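Local structure of probable tRNA pseudouridine synthase D (Methanosarcina mazei, 1Z2Z) at residues A[342-347]-A[378-383]; A[275-280]-A[364-369]; A[300-305]-A[336-341]. The protein probably isomerises uridine-13 of transfer RNAs to pseudouridine, as a member of the TruD family of pseudouridine synthases. All coordinates share one frame; numbering follows the deposited sequence.

Contact 1: A[342-347]-A[378-383]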
loop_
_atom_site.group_PDB
_atom_site.type_symbol
_atom_site.label_atom_id
_atom_site.label_comp_id
_atom_site.label_asym_id
_atom_site.label_seq_id
_atom_site.Cartn_x
_atom_site.Cartn_y
_atom_site.Cartn_z
ATOM N N PRO A 342 -8.730 13.496 7.133
ATOM C CA PRO A 342 -8.660 14.890 7.590
ATOM C C PRO A 342 -7.880 15.888 6.721
ATOM O O PRO A 342 -6.786 15.591 6.241
ATOM C CB PRO A 342 -8.078 14.763 9.004
ATOM C CG PRO A 342 -7.440 13.373 9.017
ATOM C CD PRO A 342 -8.453 12.585 8.254
ATOM N N GLY A 343 -8.471 17.072 6.540
ATOM C CA GLY A 343 -7.872 18.146 5.761
ATOM C C GLY A 343 -8.503 19.456 6.204
ATOM O O GLY A 343 -8.576 19.728 7.400
ATOM N N TYR A 344 -8.961 20.280 5.268
ATOM C CA TYR A 344 -9.601 21.528 5.663
ATOM C C TYR A 344 -10.939 21.652 4.957
ATOM O O TYR A 344 -11.575 22.706 4.981
ATOM C CB TYR A 344 -8.705 22.724 5.332
ATOM C CG TYR A 344 -8.522 23.007 3.855
ATOM C CD1 TYR A 344 -9.595 23.403 3.060
ATOM C CD2 TYR A 344 -7.268 22.927 3.264
ATOM C CE1 TYR A 344 -9.425 23.718 1.719
ATOM C CE2 TYR A 344 -7.085 23.241 1.919
ATOM C CZ TYR A 344 -8.168 23.638 1.155
ATOM O OH TYR A 344 -8.000 23.984 -0.166
ATOM N N ASN A 345 -11.359 20.552 4.342
ATOM C CA ASN A 345 -12.604 20.482 3.578
ATOM C C ASN A 345 -13.254 19.151 3.948
ATOM O O ASN A 345 -13.985 18.548 3.158
ATOM C CB ASN A 345 -12.253 20.540 2.075
ATOM C CG ASN A 345 -13.476 20.585 1.153
ATOM O OD1 ASN A 345 -14.155 19.576 0.934
ATOM N ND2 ASN A 345 -13.748 21.764 0.600
ATOM N N THR A 346 -12.973 18.699 5.168
ATOM C CA THR A 346 -13.505 17.430 5.659
ATOM C C THR A 346 -14.884 17.606 6.256
ATOM O O THR A 346 -15.164 18.609 6.909
ATOM C CB THR A 346 -12.613 16.815 6.756
ATOM O OG1 THR A 346 -11.240 16.831 6.334
ATOM C CG2 THR A 346 -13.047 15.373 7.038
ATOM N N GLU A 347 -15.728 16.605 6.037
ATOM C CA GLU A 347 -17.088 16.606 6.544
ATOM C C GLU A 347 -17.250 15.450 7.519
ATOM O O GLU A 347 -17.539 14.326 7.108
ATOM C CB GLU A 347 -18.073 16.434 5.391
ATOM C CG GLU A 347 -19.534 16.429 5.794
ATOM C CD GLU A 347 -20.419 15.820 4.719
ATOM O OE1 GLU A 347 -20.235 16.167 3.533
ATOM O OE2 GLU A 347 -21.305 14.999 5.051
ATOM N N GLU A 378 0.701 24.999 -1.191
ATOM C CA GLU A 378 0.602 23.961 -2.221
ATOM C C GLU A 378 0.687 22.594 -1.552
ATOM O O GLU A 378 0.162 21.595 -2.050
ATOM C CB GLU A 378 1.752 24.090 -3.234
ATOM C CG GLU A 378 2.293 25.509 -3.457
ATOM C CD GLU A 378 3.225 25.973 -2.344
ATOM O OE1 GLU A 378 3.693 27.131 -2.390
ATOM O OE2 GLU A 378 3.493 25.175 -1.422
HETATM N N MSE A 379 1.357 22.578 -0.407
HETATM C CA MSE A 379 1.563 21.371 0.365
HETATM C C MSE A 379 0.388 21.071 1.280
HETATM O O MSE A 379 0.333 20.008 1.901
HETATM C CB MSE A 379 2.834 21.526 1.193
HETATM C CG MSE A 379 3.281 20.280 1.914
HETATM SE SE MSE A 379 4.794 20.694 3.015
HETATM C CE MSE A 379 6.209 20.420 1.709
ATOM N N SER A 380 -0.553 22.007 1.367
ATOM C CA SER A 380 -1.710 21.808 2.227
ATOM C C SER A 380 -2.863 21.189 1.462
ATOM O O SER A 380 -3.227 21.628 0.371
ATOM C CB SER A 380 -2.152 23.127 2.874
ATOM O OG SER A 380 -2.806 23.975 1.954
ATOM N N SER A 381 -3.424 20.149 2.053
ATOM C CA SER A 381 -4.532 19.439 1.457
ATOM C C SER A 381 -5.795 19.798 2.213
ATOM O O SER A 381 -5.742 20.291 3.344
ATOM C CB SER A 381 -4.285 17.929 1.534
ATOM O OG SER A 381 -5.379 17.192 1.012
ATOM N N LYS A 382 -6.929 19.544 1.571
ATOM C CA LYS A 382 -8.227 19.821 2.149
ATOM C C LYS A 382 -8.873 18.562 2.705
ATOM O O LYS A 382 -9.881 18.640 3.403
ATOM C CB LYS A 382 -9.143 20.479 1.108
ATOM C CG LYS A 382 -9.036 19.939 -0.333
ATOM C CD LYS A 382 -9.773 18.616 -0.561
ATOM C CE LYS A 382 -9.748 18.231 -2.039
ATOM N NZ LYS A 382 -10.359 16.894 -2.325
ATOM N N GLY A 383 -8.295 17.404 2.400
ATOM C CA GLY A 383 -8.837 16.151 2.903
ATOM C C GLY A 383 -9.619 15.357 1.879
ATOM O O GLY A 383 -9.992 15.883 0.838
#

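Contact 2: A[275-280]-A[364-369]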
loop_
_atom_site.group_PDB
_atom_site.type_symbol
_atom_site.label_atom_id
_atom_site.label_comp_id
_atom_site.label_asym_id
_atom_site.label_seq_id
_atom_site.Cartn_x
_atom_site.Cartn_y
_atom_site.Cartn_z
ATOM N N SER A 275 -3.173 9.371 6.352
ATOM C CA SER A 275 -3.371 7.933 6.342
ATOM C C SER A 275 -3.246 7.442 7.781
ATOM O O SER A 275 -3.957 6.535 8.201
ATOM C CB SER A 275 -2.333 7.289 5.424
ATOM O OG SER A 275 -2.518 7.764 4.103
ATOM N N TYR A 276 -2.355 8.067 8.539
ATOM C CA TYR A 276 -2.157 7.706 9.927
ATOM C C TYR A 276 -3.469 7.865 10.692
ATOM O O TYR A 276 -3.998 6.909 11.276
ATOM C CB TYR A 276 -1.106 8.614 10.534
ATOM C CG TYR A 276 -0.980 8.495 12.023
ATOM C CD1 TYR A 276 -0.447 7.350 12.612
ATOM C CD2 TYR A 276 -1.364 9.546 12.853
ATOM C CE1 TYR A 276 -0.293 7.267 13.994
ATOM C CE2 TYR A 276 -1.215 9.467 14.231
ATOM C CZ TYR A 276 -0.680 8.332 14.793
ATOM O OH TYR A 276 -0.533 8.277 16.159
ATOM N N ILE A 277 -3.987 9.091 10.677
ATOM C CA ILE A 277 -5.229 9.410 11.363
ATOM C C ILE A 277 -6.342 8.490 10.877
ATOM O O ILE A 277 -7.160 7.996 11.664
ATOM C CB ILE A 277 -5.600 10.882 11.128
ATOM C CG1 ILE A 277 -4.542 11.771 11.804
ATOM C CG2 ILE A 277 -7.008 11.151 11.648
ATOM C CD1 ILE A 277 -4.514 13.241 11.369
ATOM N N TYR A 278 -6.350 8.235 9.580
ATOM C CA TYR A 278 -7.357 7.366 9.021
ATOM C C TYR A 278 -7.306 5.953 9.644
ATOM O O TYR A 278 -8.346 5.344 9.905
ATOM C CB TYR A 278 -7.198 7.324 7.501
ATOM C CG TYR A 278 -7.920 6.183 6.865
ATOM C CD1 TYR A 278 -7.379 4.911 6.868
ATOM C CD2 TYR A 278 -9.150 6.368 6.263
ATOM C CE1 TYR A 278 -8.041 3.850 6.283
ATOM C CE2 TYR A 278 -9.822 5.316 5.671
ATOM C CZ TYR A 278 -9.259 4.059 5.683
ATOM O OH TYR A 278 -9.911 3.016 5.065
ATOM N N ASN A 279 -6.106 5.436 9.890
ATOM C CA ASN A 279 -5.959 4.106 10.489
ATOM C C ASN A 279 -6.567 4.082 11.875
ATOM O O ASN A 279 -7.393 3.230 12.194
ATOM C CB ASN A 279 -4.478 3.725 10.595
ATOM C CG ASN A 279 -3.914 3.209 9.293
ATOM O OD1 ASN A 279 -2.763 3.485 8.955
ATOM N ND2 ASN A 279 -4.712 2.444 8.561
ATOM N N ILE A 280 -6.133 5.014 12.708
ATOM C CA ILE A 280 -6.644 5.106 14.067
ATOM C C ILE A 280 -8.163 5.046 14.017
ATOM O O ILE A 280 -8.777 4.173 14.633
ATOM C CB ILE A 280 -6.218 6.424 14.702
ATOM C CG1 ILE A 280 -4.703 6.580 14.552
ATOM C CG2 ILE A 280 -6.601 6.448 16.151
ATOM C CD1 ILE A 280 -4.174 7.841 15.136
ATOM N N LEU A 364 -5.878 13.285 19.517
ATOM C CA LEU A 364 -4.697 13.529 18.710
ATOM C C LEU A 364 -4.373 15.014 18.634
ATOM O O LEU A 364 -3.331 15.407 18.105
ATOM C CB LEU A 364 -4.909 12.954 17.311
ATOM C CG LEU A 364 -3.900 11.903 16.840
ATOM C CD1 LEU A 364 -3.734 10.799 17.879
ATOM C CD2 LEU A 364 -4.384 11.330 15.518
ATOM N N GLY A 365 -5.266 15.835 19.179
ATOM C CA GLY A 365 -5.058 17.273 19.163
ATOM C C GLY A 365 -4.943 17.814 17.754
ATOM O O GLY A 365 -4.269 18.814 17.519
ATOM N N VAL A 366 -5.605 17.143 16.815
ATOM C CA VAL A 366 -5.590 17.546 15.414
ATOM C C VAL A 366 -6.496 18.744 15.197
ATOM O O VAL A 366 -7.540 18.863 15.840
ATOM C CB VAL A 366 -6.098 16.425 14.502
ATOM C CG1 VAL A 366 -5.947 16.837 13.043
ATOM C CG2 VAL A 366 -5.344 15.150 14.791
ATOM N N SER A 367 -6.096 19.616 14.271
ATOM C CA SER A 367 -6.853 20.823 13.933
ATOM C C SER A 367 -7.075 20.942 12.422
ATOM O O SER A 367 -6.117 21.051 11.658
ATOM C CB SER A 367 -6.102 22.062 14.433
ATOM O OG SER A 367 -4.791 22.115 13.893
ATOM N N LEU A 368 -8.336 20.927 11.996
ATOM C CA LEU A 368 -8.671 21.044 10.575
ATOM C C LEU A 368 -8.064 22.308 9.953
ATOM O O LEU A 368 -7.651 22.309 8.791
ATOM C CB LEU A 368 -10.197 21.067 10.386
ATOM C CG LEU A 368 -11.036 19.838 10.778
ATOM C CD1 LEU A 368 -10.680 18.661 9.884
ATOM C CD2 LEU A 368 -10.807 19.496 12.247
ATOM N N GLU A 369 -8.015 23.378 10.743
ATOM C CA GLU A 369 -7.470 24.667 10.316
ATOM C C GLU A 369 -5.957 24.559 10.191
ATOM O O GLU A 369 -5.288 25.481 9.724
ATOM C CB GLU A 369 -7.822 25.733 11.357
ATOM C CG GLU A 369 -9.278 25.675 11.801
ATOM C CD GLU A 369 -9.498 26.244 13.192
ATOM O OE1 GLU A 369 -8.816 25.787 14.142
ATOM O OE2 GLU A 369 -10.366 27.137 13.340
#

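Contact 3: A[300-305]-A[336-341]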
loop_
_atom_site.group_PDB
_atom_site.type_symbol
_atom_site.label_atom_id
_atom_site.label_comp_id
_atom_site.label_asym_id
_atom_site.label_seq_id
_atom_site.Cartn_x
_atom_site.Cartn_y
_atom_site.Cartn_z
ATOM N N ILE A 300 -22.125 8.302 6.484
ATOM C CA ILE A 300 -21.455 8.865 5.291
ATOM C C ILE A 300 -20.855 7.778 4.403
ATOM O O ILE A 300 -19.863 7.145 4.761
ATOM C CB ILE A 300 -20.313 9.871 5.634
ATOM C CG1 ILE A 300 -20.890 11.160 6.212
ATOM C CG2 ILE A 300 -19.533 10.236 4.370
ATOM C CD1 ILE A 300 -19.840 12.211 6.505
ATOM N N VAL A 301 -21.449 7.570 3.237
ATOM C CA VAL A 301 -20.947 6.555 2.324
ATOM C C VAL A 301 -20.475 7.178 1.002
ATOM O O VAL A 301 -20.487 8.404 0.842
ATOM C CB VAL A 301 -22.034 5.457 2.056
ATOM C CG1 VAL A 301 -22.543 4.900 3.378
ATOM C CG2 VAL A 301 -23.199 6.026 1.246
ATOM N N CYS A 302 -20.025 6.329 0.080
ATOM C CA CYS A 302 -19.576 6.765 -1.243
ATOM C C CYS A 302 -20.164 5.788 -2.256
ATOM O O CYS A 302 -20.627 4.700 -1.898
ATOM C CB CYS A 302 -18.032 6.792 -1.355
ATOM S SG CYS A 302 -17.175 5.183 -1.615
ATOM N N PHE A 303 -20.164 6.193 -3.518
ATOM C CA PHE A 303 -20.702 5.367 -4.582
ATOM C C PHE A 303 -19.634 5.276 -5.648
ATOM O O PHE A 303 -18.687 6.064 -5.646
ATOM C CB PHE A 303 -21.954 6.019 -5.171
ATOM C CG PHE A 303 -22.935 6.467 -4.138
ATOM C CD1 PHE A 303 -23.821 5.559 -3.564
ATOM C CD2 PHE A 303 -22.933 7.785 -3.692
ATOM C CE1 PHE A 303 -24.682 5.953 -2.544
ATOM C CE2 PHE A 303 -23.786 8.192 -2.675
ATOM C CZ PHE A 303 -24.668 7.275 -2.098
ATOM N N ARG A 304 -19.789 4.323 -6.559
ATOM C CA ARG A 304 -18.831 4.150 -7.641
ATOM C C ARG A 304 -19.052 5.230 -8.705
ATOM O O ARG A 304 -20.189 5.484 -9.117
ATOM C CB ARG A 304 -18.980 2.754 -8.249
ATOM C CG ARG A 304 -20.370 2.448 -8.768
ATOM C CD ARG A 304 -20.518 0.993 -9.222
ATOM N NE ARG A 304 -20.430 0.024 -8.123
ATOM C CZ ARG A 304 -19.294 -0.451 -7.615
ATOM N NH1 ARG A 304 -18.125 -0.055 -8.099
ATOM N NH2 ARG A 304 -19.327 -1.333 -6.628
ATOM N N ASN A 305 -17.960 5.863 -9.138
ATOM C CA ASN A 305 -18.012 6.928 -10.143
ATOM C C ASN A 305 -18.347 6.465 -11.567
ATOM O O ASN A 305 -17.718 6.897 -12.540
ATOM C CB ASN A 305 -16.691 7.725 -10.154
ATOM C CG ASN A 305 -15.466 6.852 -10.404
ATOM O OD1 ASN A 305 -15.584 5.682 -10.774
ATOM N ND2 ASN A 305 -14.275 7.429 -10.210
ATOM N N PHE A 336 -20.414 2.218 -0.060
ATOM C CA PHE A 336 -19.368 1.767 0.859
ATOM C C PHE A 336 -19.249 2.757 2.013
ATOM O O PHE A 336 -19.262 3.966 1.787
ATOM C CB PHE A 336 -17.996 1.702 0.146
ATOM C CG PHE A 336 -18.052 1.149 -1.254
ATOM C CD1 PHE A 336 -18.450 1.953 -2.323
ATOM C CD2 PHE A 336 -17.763 -0.190 -1.498
ATOM C CE1 PHE A 336 -18.570 1.424 -3.604
ATOM C CE2 PHE A 336 -17.879 -0.724 -2.774
ATOM C CZ PHE A 336 -18.283 0.083 -3.829
ATOM N N ILE A 337 -19.128 2.253 3.239
ATOM C CA ILE A 337 -18.974 3.126 4.404
ATOM C C ILE A 337 -17.576 3.721 4.265
ATOM O O ILE A 337 -16.636 2.999 3.967
ATOM C CB ILE A 337 -19.064 2.320 5.741
ATOM C CG1 ILE A 337 -20.436 1.649 5.873
ATOM C CG2 ILE A 337 -18.811 3.233 6.929
ATOM C CD1 ILE A 337 -21.610 2.610 5.762
ATOM N N THR A 338 -17.426 5.023 4.461
ATOM C CA THR A 338 -16.107 5.616 4.317
ATOM C C THR A 338 -15.636 6.221 5.625
ATOM O O THR A 338 -16.425 6.419 6.549
ATOM C CB THR A 338 -16.102 6.710 3.240
ATOM O OG1 THR A 338 -16.704 7.898 3.765
ATOM C CG2 THR A 338 -16.898 6.251 2.030
ATOM N N ALA A 339 -14.340 6.502 5.697
ATOM C CA ALA A 339 -13.729 7.096 6.879
ATOM C C ALA A 339 -13.031 8.351 6.403
ATOM O O ALA A 339 -12.626 8.444 5.253
ATOM C CB ALA A 339 -12.733 6.139 7.488
ATOM N N PRO A 340 -12.854 9.323 7.288
ATOM C CA PRO A 340 -12.206 10.578 6.919
ATOM C C PRO A 340 -10.699 10.626 6.826
ATOM O O PRO A 340 -9.988 10.036 7.630
ATOM C CB PRO A 340 -12.714 11.542 7.974
ATOM C CG PRO A 340 -12.745 10.679 9.187
ATOM C CD PRO A 340 -13.378 9.390 8.660
ATOM N N LEU A 341 -10.218 11.344 5.821
ATOM C CA LEU A 341 -8.794 11.556 5.653
ATOM C C LEU A 341 -8.697 13.067 5.864
ATOM O O LEU A 341 -8.621 13.844 4.916
ATOM C CB LEU A 341 -8.336 11.141 4.246
ATOM C CG LEU A 341 -7.733 9.732 4.094
ATOM C CD1 LEU A 341 -7.655 9.323 2.642
ATOM C CD2 LEU A 341 -6.353 9.713 4.700
#

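Contact 1: A[342-347]-A[378-383]
G343 and G383 bring two irregular chain segments together with their CA atoms 3.6 Å apart, and next to this crossing the carbonyl of K382 receives two backbone amides. N345 N lies 2.6 Å from K382 O, in the carbonyl plane and on a lone pair, whereas the bond from Y344 N to the same oxygen is weak, bent to 124° at the hydrogen. Neither glycine carries a CB: the place one would take on G343 is filled by K382 C and G383 N, and that on G383 by T346 OG1 and G343 N. Y344 lays one face of its ring on K382, whose CB sits over the centre in a CH-pi contact, 3.3 Å from the ring centroid. A chi1 of 69° turns the ring back between its own backbone N and carbonyl carbon, flat against K382. The CB of N345 meets the same K382 CB from another side, at 3.3 Å, while the lysine chain bends at chi2 and leads its amine away, where NZ makes a weak bond to G383 O. Within the segments, S381 OG takes the amide of G383 in an ST turn, and T346 OG1 accepts from G343 N at 2.8 Å. A valine in place of T346 has no hydroxyl, and the amide of G343 would probably be left without its acceptor, with the 343-346 backbone less firmly fixed. The arrangement is a loop-to-loop junction in the TRUD region of the protein, remote from the predicted nucleophile D86. One loop leads from strand 336-337 to helix 352-363, the other from that helix toward strand 389-391, and helix 263-287 backs both, I277 touching P342 and R267 and Q274 touching S381.

Contact 2: A[275-280]-A[364-369]
L364 pushes one methyl, CD2, against three residues of a single helical side, Y276, I277 and I280. The closest of these approaches is to I280 CD1, at 3.5 Å, where the two side chains meet tip to tip. I277 presents CG1 to the same methyl at 3.7 Å, and the tyrosine ring offers CE2 at 3.9 Å, the leucine crossing it obliquely. At positions i, i+1 and i+4, Y276, I277 and I280 lie on one side of the helix, and I280 CD1 also lies over a face of the Y276 ring, offset toward its rim. CD2 of L364 thus rests on an apolar patch made by three helical side chains.

Looser packing is found where the loop moves on. V366 reaches the helix through a single pair, CG2 to I277 CD1 at 4.0 Å; with chi2 at 164° the isoleucine chain is extended, so that CG1 serves L364 while CD1 continues to the valine. Between these two apolar residues G365 is exposed to solvent, its positive phi of 60° closing helix 352-363 in a Schellman motif, which brings L364 and V366 to helix 263-287 on either side of it in sequence. Both are themselves partly exposed, whereas I277 and I280 are buried.

This is hydrophobic packing of the loop just after helix 352-363 against the long helix 263-287, far from the predicted nucleophile. I277 and I280 also touch L361 and V360 of helix 352-363, P342 packs on I277, and beyond the contact the hydroxyl of Y278 lies within hydrogen-bonding distance of the carbonyls of N168 and E387.

Contact 3: A[300-305]-A[336-341]
C302 and F336 form the hydrogen-bonded pair of a small two-stranded antiparallel sheet, with V301 and I337 as the adjoining non-hydrogen-bonded pair. C302 N donates to F336 O at 3.0 Å and F336 N returns a bond to C302 O; two residues along each segment, T338 N reaches I300 O along a nearly straight N-H line of 165°. C302 and F336 point to the same sheet face, and chi1 at -41°, with CG anti to the carbonyl carbon, carries the F336 ring beside the sulfur. Beginning at CB, which is 4.0 Å from C302 SG, the F336 side chain runs along the sulfur through CG to CD1, where the gap narrows to 3.5 Å in an oblique sulfur-aromatic contact. CD1 also borders the carbonyl oxygen of C302. At the far end CZ comes closest to R304 NH2, with CE1 and CE2 equally spaced behind; the guanidinium stands 86° from the ring plane and receives the ring's edge on its flat side. Elsewhere T338 CG2 rests on C302 CB, and V301 CG1 meets I337 CD1. The sheet joins two loops, and R285 of helix 263-287 touches I337. At the tip of the arginine, NH2 lies 3.3 Å from F336 CZ and is hydrogen-bonded to G333 O.

Running from the N terminus, helix 263-287 supplies 275-280, whose partner 364-369 arrives only after 83 residues, so contact 2 closes the longest loop. Contact 3 is nested inside it, pairing 300-305 with 336-341. Contact 1 opens directly afterwards at 342-347, in series with contact 3, and closes at 378-383, beyond 364-369; it therefore crosses contact 2. The centres of contacts 1 and 2 are about 11 Å apart; P342 packs on I277, and L368 touches G343, Y344 and T346. E347 meets I300, linking contacts 1 and 3, while Y278 packs on A339 and L341, joining contacts 2 and 3. Together they tie the small sheet, helix 352-363 and its flanking loops to helix 263-287.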